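Local coordinates for unknown protein (Galdieria sulphuraria, PDB 2NYI) that is of unknown function but carries tandem ACT domains and probably senses small ligands such as amino acids, as related domains do, at residues Ser5-Val10 and Ser75-Ser80; Pro89-Tyr94 and Ala146-Leu151; Val122-Glu127 and Phe139-Arg144. All blocks are in the same frame, centred on the assembly; numbering follows the deposited sequence. Where two conformers were deposited one is given.

Contact 1: Ser5-Val10 and Ser75-Ser80; sequences SFVVSV and STRRAS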
loop_
_atom_site.group_PDB
_atom_site.type_symbol
_atom_site.label_atom_id
_atom_site.label_comp_id
_atom_site.label_asym_id
_atom_site.label_seq_id
_atom_site.Cartn_x
_atom_site.Cartn_y
_atom_site.Cartn_z
ATOM N N SER A 5 17.455 12.268 4.029
ATOM C CA SER A 5 16.296 11.390 3.785
ATOM C C SER A 5 16.127 11.033 2.303
ATOM O O SER A 5 16.283 11.888 1.424
ATOM C CB SER A 5 15.018 12.038 4.316
ATOM O OG SER A 5 13.884 11.221 4.007
ATOM N N PHE A 6 15.799 9.769 2.033
ATOM C CA PHE A 6 15.642 9.280 0.669
ATOM C C PHE A 6 14.301 8.556 0.570
ATOM O O PHE A 6 13.825 7.993 1.562
ATOM C CB PHE A 6 16.781 8.313 0.303
ATOM C CG PHE A 6 18.144 8.947 0.356
ATOM C CD1 PHE A 6 18.669 9.577 -0.753
ATOM C CD2 PHE A 6 18.870 8.963 1.557
ATOM C CE1 PHE A 6 19.943 10.202 -0.691
ATOM C CE2 PHE A 6 20.131 9.579 1.625
ATOM C CZ PHE A 6 20.663 10.186 0.503
ATOM N N VAL A 7 13.690 8.598 -0.611
ATOM C CA VAL A 7 12.448 7.874 -0.881
ATOM C C VAL A 7 12.795 6.730 -1.811
ATOM O O VAL A 7 13.406 6.926 -2.869
ATOM C CB VAL A 7 11.357 8.761 -1.527
ATOM C CG1 VAL A 7 10.006 8.052 -1.472
ATOM C CG2 VAL A 7 11.281 10.114 -0.808
ATOM N N VAL A 8 12.429 5.531 -1.377
ATOM C CA VAL A 8 12.725 4.299 -2.081
ATOM C C VAL A 8 11.405 3.614 -2.449
ATOM O O VAL A 8 10.511 3.505 -1.601
ATOM C CB VAL A 8 13.566 3.345 -1.160
ATOM C CG1 VAL A 8 13.776 1.982 -1.816
ATOM C CG2 VAL A 8 14.894 3.991 -0.805
ATOM N N SER A 9 11.285 3.202 -3.709
ATOM C CA SER A 9 10.148 2.401 -4.181
ATOM C C SER A 9 10.655 1.044 -4.634
ATOM O O SER A 9 11.686 0.960 -5.314
ATOM C CB SER A 9 9.458 3.098 -5.367
ATOM O OG SER A 9 8.667 4.195 -4.920
ATOM N N VAL A 10 9.932 -0.012 -4.263
ATOM C CA VAL A 10 10.292 -1.384 -4.625
ATOM C C VAL A 10 9.024 -2.032 -5.172
ATOM O O VAL A 10 7.950 -1.948 -4.541
ATOM C CB VAL A 10 10.775 -2.181 -3.378
ATOM C CG1 VAL A 10 11.091 -3.672 -3.723
ATOM C CG2 VAL A 10 11.971 -1.501 -2.710
ATOM N N SER A 75 13.835 2.038 -7.067
ATOM C CA SER A 75 14.338 3.401 -7.331
ATOM C C SER A 75 14.600 4.098 -6.007
ATOM O O SER A 75 13.953 3.795 -5.005
ATOM C CB SER A 75 13.372 4.207 -8.207
ATOM O OG SER A 75 12.154 4.474 -7.526
ATOM N N THR A 76 15.583 4.995 -6.009
ATOM C CA THR A 76 15.972 5.740 -4.822
ATOM C C THR A 76 16.171 7.184 -5.286
ATOM O O THR A 76 16.868 7.415 -6.279
ATOM C CB THR A 76 17.330 5.200 -4.233
ATOM O OG1 THR A 76 17.215 3.808 -3.914
ATOM C CG2 THR A 76 17.731 5.957 -2.958
ATOM N N ARG A 77 15.589 8.143 -4.568
ATOM C CA ARG A 77 15.809 9.558 -4.855
ATOM C C ARG A 77 15.855 10.315 -3.544
ATOM O O ARG A 77 15.356 9.823 -2.527
ATOM C CB ARG A 77 14.708 10.141 -5.737
ATOM C CG ARG A 77 13.325 10.124 -5.107
ATOM C CD ARG A 77 12.297 10.849 -5.943
ATOM N NE ARG A 77 10.971 10.747 -5.333
ATOM C CZ ARG A 77 10.481 11.594 -4.422
ATOM N NH1 ARG A 77 11.186 12.641 -3.989
ATOM N NH2 ARG A 77 9.266 11.402 -3.942
ATOM N N ARG A 78 16.480 11.493 -3.558
ATOM C CA ARG A 78 16.483 12.363 -2.390
ATOM C C ARG A 78 15.031 12.684 -2.045
ATOM O O ARG A 78 14.173 12.784 -2.941
ATOM C CB ARG A 78 17.267 13.660 -2.669
ATOM C CG ARG A 78 18.419 13.989 -1.692
ATOM C CD ARG A 78 18.377 13.172 -0.411
ATOM N NE ARG A 78 18.619 13.930 0.815
ATOM C CZ ARG A 78 17.711 14.684 1.434
ATOM N NH1 ARG A 78 16.495 14.825 0.932
ATOM N NH2 ARG A 78 18.024 15.317 2.557
ATOM N N ALA A 79 14.752 12.820 -0.751
ATOM C CA ALA A 79 13.437 13.240 -0.280
ATOM C C ALA A 79 13.141 14.656 -0.756
ATOM O O ALA A 79 14.050 15.484 -0.881
ATOM C CB ALA A 79 13.354 13.171 1.236
ATOM N N SER A 80 11.866 14.916 -1.016
ATOM C CA SER A 80 11.404 16.186 -1.569
ATOM C C SER A 80 11.611 17.345 -0.600
ATOM O O SER A 80 11.505 17.178 0.619
ATOM C CB SER A 80 9.926 16.085 -1.956
ATOM O OG SER A 80 9.709 15.018 -2.873
HETATM O O HOH W 1 12.054 6.629 -5.429
#
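Val-7 and Arg-77 face each other as an antiparallel hydrogen-bonded pair, with their side chains lying alongside on one face of the sheet. The backbone bond from Val-7 N to Arg-77 O is 2.8 Å long. CG2 of Val-7, the branch beside its own backbone N, sits over one face of the Arg-77 guanidinium, 3.9 Å from NH2, and also meets CA of Ala-79 at 3.8 Å. With CG between the backbone N and the carbonyl carbon (chi1 63°), the extended arginine chain runs alongside this valine. Ser-5 O accepts Ala-79 N at 2.8 Å, and Ser-5 OG lies 3.4 Å from CB of the same alanine. These strands, 4-13 and 73-78, are the first and last of the βαββαβ fold of an ACT domain. At the other end Ser-75 N and O each bond to the backbone of Ser-9, while a water bridges Ser-75 OG and Val-7 O. The Arg-77 head reaches the second subunit, pairing with Asp-44 and the carbonyl of Gly-42 there. A leucine in place of Arg-77 would probably leave that Asp-44 without its cationic mate and Gly-42 O of the second subunit without this donor.

Contact 2: Pro89-Tyr94 and Ala146-Leu151; sequences PDTREY and AFPFPL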
loop_
_atom_site.group_PDB
_atom_site.type_symbol
_atom_site.label_atom_id
_atom_site.label_comp_id
_atom_site.label_asym_id
_atom_site.label_seq_id
_atom_site.Cartn_x
_atom_site.Cartn_y
_atom_site.Cartn_z
ATOM N N PRO A 89 -2.506 25.329 3.978
ATOM C CA PRO A 89 -2.686 25.098 5.414
ATOM C C PRO A 89 -4.133 24.720 5.768
ATOM O O PRO A 89 -4.385 24.221 6.868
ATOM C CB PRO A 89 -2.316 26.448 6.045
ATOM C CG PRO A 89 -2.379 27.444 4.935
ATOM C CD PRO A 89 -2.015 26.692 3.695
ATOM N N ASP A 90 -5.055 24.945 4.829
ATOM C CA ASP A 90 -6.454 24.584 5.010
ATOM C C ASP A 90 -6.752 23.149 4.561
ATOM O O ASP A 90 -7.874 22.672 4.709
ATOM C CB ASP A 90 -7.347 25.544 4.237
ATOM C CG ASP A 90 -7.004 26.992 4.508
ATOM O OD1 ASP A 90 -6.457 27.276 5.602
ATOM O OD2 ASP A 90 -7.273 27.837 3.628
ATOM N N THR A 91 -5.757 22.471 4.013
ATOM C CA THR A 91 -5.919 21.035 3.705
ATOM C C THR A 91 -6.226 20.262 4.990
ATOM O O THR A 91 -5.581 20.487 6.028
ATOM C CB THR A 91 -4.657 20.473 3.031
ATOM O OG1 THR A 91 -4.448 21.161 1.797
ATOM C CG2 THR A 91 -4.797 18.975 2.735
ATOM N N ARG A 92 -7.220 19.373 4.910
ATOM C CA ARG A 92 -7.581 18.435 5.980
ATOM C C ARG A 92 -7.729 17.028 5.371
ATOM O O ARG A 92 -7.916 16.883 4.155
ATOM C CB ARG A 92 -8.886 18.862 6.683
ATOM C CG ARG A 92 -8.822 20.209 7.477
ATOM C CD ARG A 92 -7.812 20.164 8.628
ATOM N NE ARG A 92 -7.798 21.437 9.370
ATOM C CZ ARG A 92 -7.102 22.520 9.031
ATOM N NH1 ARG A 92 -6.335 22.524 7.946
ATOM N NH2 ARG A 92 -7.184 23.621 9.789
ATOM N N GLU A 93 -7.633 16.003 6.213
ATOM C CA GLU A 93 -7.801 14.645 5.737
ATOM C C GLU A 93 -9.162 14.130 6.144
ATOM O O GLU A 93 -9.725 14.542 7.184
ATOM C CB GLU A 93 -6.668 13.758 6.240
ATOM C CG GLU A 93 -5.325 14.208 5.690
ATOM C CD GLU A 93 -4.207 13.207 5.951
ATOM O OE1 GLU A 93 -4.281 12.462 6.945
ATOM O OE2 GLU A 93 -3.239 13.186 5.163
ATOM N N TYR A 94 -9.686 13.243 5.304
ATOM C CA TYR A 94 -11.033 12.740 5.417
ATOM C C TYR A 94 -10.992 11.262 5.098
ATOM O O TYR A 94 -10.260 10.829 4.198
ATOM C CB TYR A 94 -11.952 13.413 4.396
ATOM C CG TYR A 94 -12.094 14.908 4.603
ATOM C CD1 TYR A 94 -13.149 15.425 5.331
ATOM C CD2 TYR A 94 -11.162 15.787 4.072
ATOM C CE1 TYR A 94 -13.279 16.805 5.542
ATOM C CE2 TYR A 94 -11.261 17.184 4.308
ATOM C CZ TYR A 94 -12.329 17.672 5.025
ATOM O OH TYR A 94 -12.453 19.043 5.224
ATOM N N ALA A 146 -7.325 14.025 0.960
ATOM C CA ALA A 146 -6.991 15.322 1.532
ATOM C C ALA A 146 -7.394 16.429 0.579
ATOM O O ALA A 146 -7.089 16.383 -0.619
ATOM C CB ALA A 146 -5.497 15.413 1.839
ATOM N N PHE A 147 -8.062 17.436 1.135
ATOM C CA PHE A 147 -8.421 18.625 0.381
ATOM C C PHE A 147 -8.729 19.783 1.321
ATOM O O PHE A 147 -8.976 19.572 2.524
ATOM C CB PHE A 147 -9.600 18.341 -0.569
ATOM C CG PHE A 147 -10.842 17.840 0.123
ATOM C CD1 PHE A 147 -11.701 18.729 0.765
ATOM C CD2 PHE A 147 -11.158 16.477 0.121
ATOM C CE1 PHE A 147 -12.844 18.284 1.402
ATOM C CE2 PHE A 147 -12.295 16.012 0.762
ATOM C CZ PHE A 147 -13.158 16.912 1.389
ATOM N N PRO A 148 -8.696 21.029 0.788
ATOM C CA PRO A 148 -9.037 22.188 1.630
ATOM C C PRO A 148 -10.438 22.075 2.205
ATOM O O PRO A 148 -11.409 21.879 1.458
ATOM C CB PRO A 148 -8.969 23.373 0.655
ATOM C CG PRO A 148 -7.972 22.927 -0.406
ATOM C CD PRO A 148 -8.269 21.429 -0.564
ATOM N N PHE A 149 -10.548 22.223 3.525
ATOM C CA PHE A 149 -11.820 22.006 4.211
ATOM C C PHE A 149 -13.003 22.836 3.669
ATOM O O PHE A 149 -14.143 22.377 3.751
ATOM C CB PHE A 149 -11.693 22.169 5.740
ATOM C CG PHE A 149 -11.444 23.586 6.194
ATOM C CD1 PHE A 149 -12.494 24.511 6.258
ATOM C CD2 PHE A 149 -10.172 23.989 6.584
ATOM C CE1 PHE A 149 -12.267 25.834 6.664
ATOM C CE2 PHE A 149 -9.937 25.307 7.003
ATOM C CZ PHE A 149 -10.984 26.229 7.037
ATOM N N PRO A 150 -12.753 24.064 3.147
ATOM C CA PRO A 150 -13.945 24.776 2.640
ATOM C C PRO A 150 -14.696 24.039 1.518
ATOM O O PRO A 150 -15.859 24.350 1.267
ATOM C CB PRO A 150 -13.361 26.083 2.084
ATOM C CG PRO A 150 -12.108 26.309 2.895
ATOM C CD PRO A 150 -11.536 24.900 3.036
ATOM N N LEU A 151 -14.030 23.102 0.846
ATOM C CA LEU A 151 -14.645 22.335 -0.254
ATOM C C LEU A 151 -15.506 21.155 0.215
ATOM O O LEU A 151 -16.113 20.475 -0.621
ATOM C CB LEU A 151 -13.566 21.796 -1.215
ATOM C CG LEU A 151 -12.555 22.758 -1.853
ATOM C CD1 LEU A 151 -11.645 22.060 -2.859
ATOM C CD2 LEU A 151 -13.239 23.959 -2.498
#
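Tyr-94 and Phe-147 form the tight side of this contact, an offset stack with ring centroids 4.2 Å apart and planes only 2° from parallel. The rings overlap at their rims: Phe-147 CE1 lies 3.5 Å from Tyr-94 CE2, while the two side chains come in at about a right angle to each other. Phe-147 holds its CG between the backbone N and the carbonyl carbon (chi1 58°), which brings its ring against one face of the tyrosine ring. Leu-172 of strand 169-174 touches both rings. Past the stack, the Tyr-94 hydroxyl runs on to Phe-149, its OH 3.3 Å from CB.

Strands 91-99 and 137-148 are central neighbours in the four-stranded antiparallel sheet of the second ACT-like βαββαβ unit. Arg-92 and Phe-147 make the hydrogen-bonded pair; Arg-92 N reaches Phe-147 O at 3.0 Å from above the carbonyl plane. On the opposite face Thr-91 CG2 and the Ala-146 methyl meet at 3.7 Å.

Toward solvent the packing is looser. The Phe-149 ring lies beside Arg-92, with CD2 4.2 Å above the guanidinium plane and the two planes 63° apart. That guanidinium is steadied from its own segment: NH1 donates to the carbonyls of Pro-89 and Thr-91, both oxygens lying in the guanidinium plane, though NH1 stands above the carbonyl plane of Thr-91. Asp-90 adds a backbone bond here, its O accepting from Phe-149 N at 3.0 Å, whereas its CB merely rests 3.8 Å from Phe-149 CE2.

Contact 3: Val122-Glu127 and Phe139-Arg144; sequences VELETE and FRMGSR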
loop_
_atom_site.group_PDB
_atom_site.type_symbol
_atom_site.label_atom_id
_atom_site.label_comp_id
_atom_site.label_asym_id
_atom_site.label_seq_id
_atom_site.Cartn_x
_atom_site.Cartn_y
_atom_site.Cartn_z
ATOM N N VAL A 122 -4.534 9.650 -0.281
ATOM C CA VAL A 122 -3.395 9.291 0.557
ATOM C C VAL A 122 -3.322 7.771 0.759
ATOM O O VAL A 122 -2.227 7.196 0.797
ATOM C CB VAL A 122 -3.463 10.013 1.931
ATOM C CG1 VAL A 122 -2.198 9.724 2.742
ATOM C CG2 VAL A 122 -3.627 11.518 1.723
ATOM N N GLU A 123 -4.491 7.137 0.892
ATOM C CA GLU A 123 -4.584 5.674 1.091
ATOM C C GLU A 123 -5.796 5.223 0.309
ATOM O O GLU A 123 -6.771 5.959 0.230
ATOM C CB GLU A 123 -4.827 5.324 2.575
ATOM C CG GLU A 123 -3.931 6.038 3.595
ATOM C CD GLU A 123 -4.325 5.763 5.058
ATOM O OE1 GLU A 123 -5.203 4.904 5.310
ATOM O OE2 GLU A 123 -3.746 6.412 5.956
ATOM N N LEU A 124 -5.767 4.004 -0.251
ATOM C CA LEU A 124 -6.930 3.504 -0.973
ATOM C C LEU A 124 -6.903 1.993 -0.973
ATOM O O LEU A 124 -5.863 1.393 -1.217
ATOM C CB LEU A 124 -6.949 4.022 -2.422
ATOM C CG LEU A 124 -7.973 3.327 -3.339
ATOM C CD1 LEU A 124 -9.335 3.812 -2.948
ATOM C CD2 LEU A 124 -7.702 3.605 -4.793
ATOM N N GLU A 125 -8.029 1.387 -0.656
ATOM C CA GLU A 125 -8.238 -0.027 -0.984
ATOM C C GLU A 125 -9.651 -0.251 -1.471
ATOM O O GLU A 125 -10.611 0.374 -0.972
ATOM C CB GLU A 125 -7.892 -0.969 0.182
ATOM C CG GLU A 125 -8.589 -0.716 1.511
ATOM C CD GLU A 125 -8.059 -1.642 2.641
ATOM O OE1 GLU A 125 -7.649 -2.799 2.351
ATOM O OE2 GLU A 125 -8.052 -1.197 3.814
ATOM N N THR A 126 -9.778 -1.111 -2.473
ATOM C CA THR A 126 -11.093 -1.539 -2.928
ATOM C C THR A 126 -11.109 -3.070 -2.948
ATOM O O THR A 126 -10.052 -3.732 -3.085
ATOM C CB THR A 126 -11.502 -0.969 -4.345
ATOM O OG1 THR A 126 -10.761 -1.636 -5.362
ATOM C CG2 THR A 126 -11.240 0.548 -4.471
ATOM N N GLU A 127 -12.303 -3.614 -2.787
ATOM C CA GLU A 127 -12.521 -5.059 -2.880
ATOM C C GLU A 127 -13.873 -5.314 -3.488
ATOM O O GLU A 127 -14.765 -4.453 -3.426
ATOM C CB GLU A 127 -12.419 -5.741 -1.511
ATOM C CG GLU A 127 -13.396 -5.270 -0.478
ATOM C CD GLU A 127 -13.312 -6.064 0.828
ATOM O OE1 GLU A 127 -12.679 -7.147 0.847
ATOM O OE2 GLU A 127 -13.877 -5.585 1.833
ATOM N N PHE A 139 -19.285 -4.224 -3.806
ATOM C CA PHE A 139 -18.095 -3.408 -3.971
ATOM C C PHE A 139 -17.907 -2.636 -2.679
ATOM O O PHE A 139 -18.863 -2.069 -2.156
ATOM C CB PHE A 139 -18.272 -2.451 -5.150
ATOM C CG PHE A 139 -17.229 -1.353 -5.208
ATOM C CD1 PHE A 139 -15.982 -1.588 -5.792
ATOM C CD2 PHE A 139 -17.505 -0.089 -4.670
ATOM C CE1 PHE A 139 -14.996 -0.561 -5.843
ATOM C CE2 PHE A 139 -16.559 0.936 -4.729
ATOM C CZ PHE A 139 -15.295 0.698 -5.315
ATOM N N ARG A 140 -16.676 -2.620 -2.157
ATOM C CA ARG A 140 -16.352 -1.786 -1.001
ATOM C C ARG A 140 -15.097 -0.988 -1.292
ATOM O O ARG A 140 -14.151 -1.524 -1.867
ATOM C CB ARG A 140 -16.107 -2.648 0.235
ATOM C CG ARG A 140 -17.373 -3.252 0.853
ATOM C CD ARG A 140 -17.146 -3.483 2.340
ATOM N NE ARG A 140 -17.964 -4.570 2.870
ATOM C CZ ARG A 140 -17.483 -5.714 3.352
ATOM N NH1 ARG A 140 -16.171 -5.938 3.386
ATOM N NH2 ARG A 140 -18.318 -6.637 3.806
HETATM N N MSE A 141 -15.104 0.285 -0.909
HETATM C CA MSE A 141 -13.918 1.124 -1.049
HETATM C C MSE A 141 -13.659 1.859 0.247
HETATM O O MSE A 141 -14.569 2.397 0.859
HETATM C CB MSE A 141 -14.091 2.113 -2.193
HETATM C CG MSE A 141 -13.007 3.150 -2.241
HETATM SE SE MSE A 141 -13.249 4.299 -3.777
HETATM C CE MSE A 141 -12.609 5.672 -3.072
ATOM N N GLY A 142 -12.410 1.864 0.684
ATOM C CA GLY A 142 -12.036 2.646 1.857
ATOM C C GLY A 142 -10.833 3.480 1.478
ATOM O O GLY A 142 -9.873 2.971 0.889
ATOM N N SER A 143 -10.854 4.756 1.834
ATOM C CA SER A 143 -9.828 5.648 1.336
ATOM C C SER A 143 -9.575 6.772 2.356
ATOM O O SER A 143 -10.469 7.130 3.137
ATOM C CB SER A 143 -10.304 6.242 0.005
ATOM O OG SER A 143 -9.247 6.852 -0.722
ATOM N N ARG A 144 -8.353 7.291 2.354
ATOM C CA ARG A 144 -8.063 8.554 3.027
ATOM C C ARG A 144 -7.702 9.570 1.955
ATOM O O ARG A 144 -6.818 9.326 1.112
ATOM C CB ARG A 144 -6.922 8.379 4.019
ATOM C CG ARG A 144 -6.733 9.533 4.998
ATOM C CD ARG A 144 -5.595 9.135 5.921
ATOM N NE ARG A 144 -5.348 10.060 7.018
ATOM C CZ ARG A 144 -5.628 9.808 8.295
ATOM N NH1 ARG A 144 -6.197 8.661 8.649
ATOM N NH2 ARG A 144 -5.343 10.715 9.221
#
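A β-hairpin from the second ACT-like βαββαβ unit pairs strand 120-130 with strand 137-148, almost exactly antiparallel, and a classic β bulge interrupts it at one end. At the bulge, Val-122 and Glu-123 both face Arg-144, whose carbonyl oxygen takes two backbone donors: Val-122 N at 2.7 Å and Glu-123 N, which lies in the carbonyl plane on a lone pair. Glu-123 O is gripped twice as well, by Arg-144 N from above its plane and by Ser-143 OG in its plane at 2.8 Å. Ser-143 can make this bond because its hydroxyl stands anti to the backbone N (chi1 -165°), turned across to the partner strand.

Beyond Ser-143, the face carrying Leu-124, Thr-126 and Met-141 is largely apolar. Leu-124 CD1 comes within 3.8 Å of the selenomethionine methyl CE, and Thr-126 CG2 rests 3.9 Å from CG of the same residue. CE1 of Phe-139 touches Thr-126 CB. Helix 106-116 covers Phe-139 and Met-141, whereas Thr-126 OG1 bonds to Ser-36 of the second subunit; Glu-125 and Thr-126 also pair with a strand of that chain, so the sheet continues across the dimer interface.

The other face bears the charges. Glu-123 and Arg-144 run alongside each other with carboxylate and guanidinium planes 21° apart, yet OE2 lies well out of the guanidinium plane and touches the aliphatic CD at 3.3 Å; the Arg-144 head forms salt bridges with Glu-93 and Glu-95 instead. At the far end Glu-127 and Arg-140 also lie side by side, and OE2 meets NH1 at the guanidinium edge in a 2.8 Å salt bridge whose hydrogen bond is weak, bent to 126° at the hydrogen.

How the contacts relate
Contact 1 belongs to the first four-stranded sheet, contacts 2 and 3 to the second, with the centres of contacts 1 and 2 about 26 Å apart. Contacts 2 and 3 share strand 137-148, and contact 3 is nested within the loop that contact 2 closes; the salt bridge from Glu-93 to Arg-144 joins them. Contact 2 is a surface contact dominated by aromatic rings and touches no other chain. Contacts 1 and 3 are partly buried and both reach the second subunit, but differently: contact 1 mainly through polar side chains, contact 3 through strand pairing as well, which carries the sheet into its neighbour.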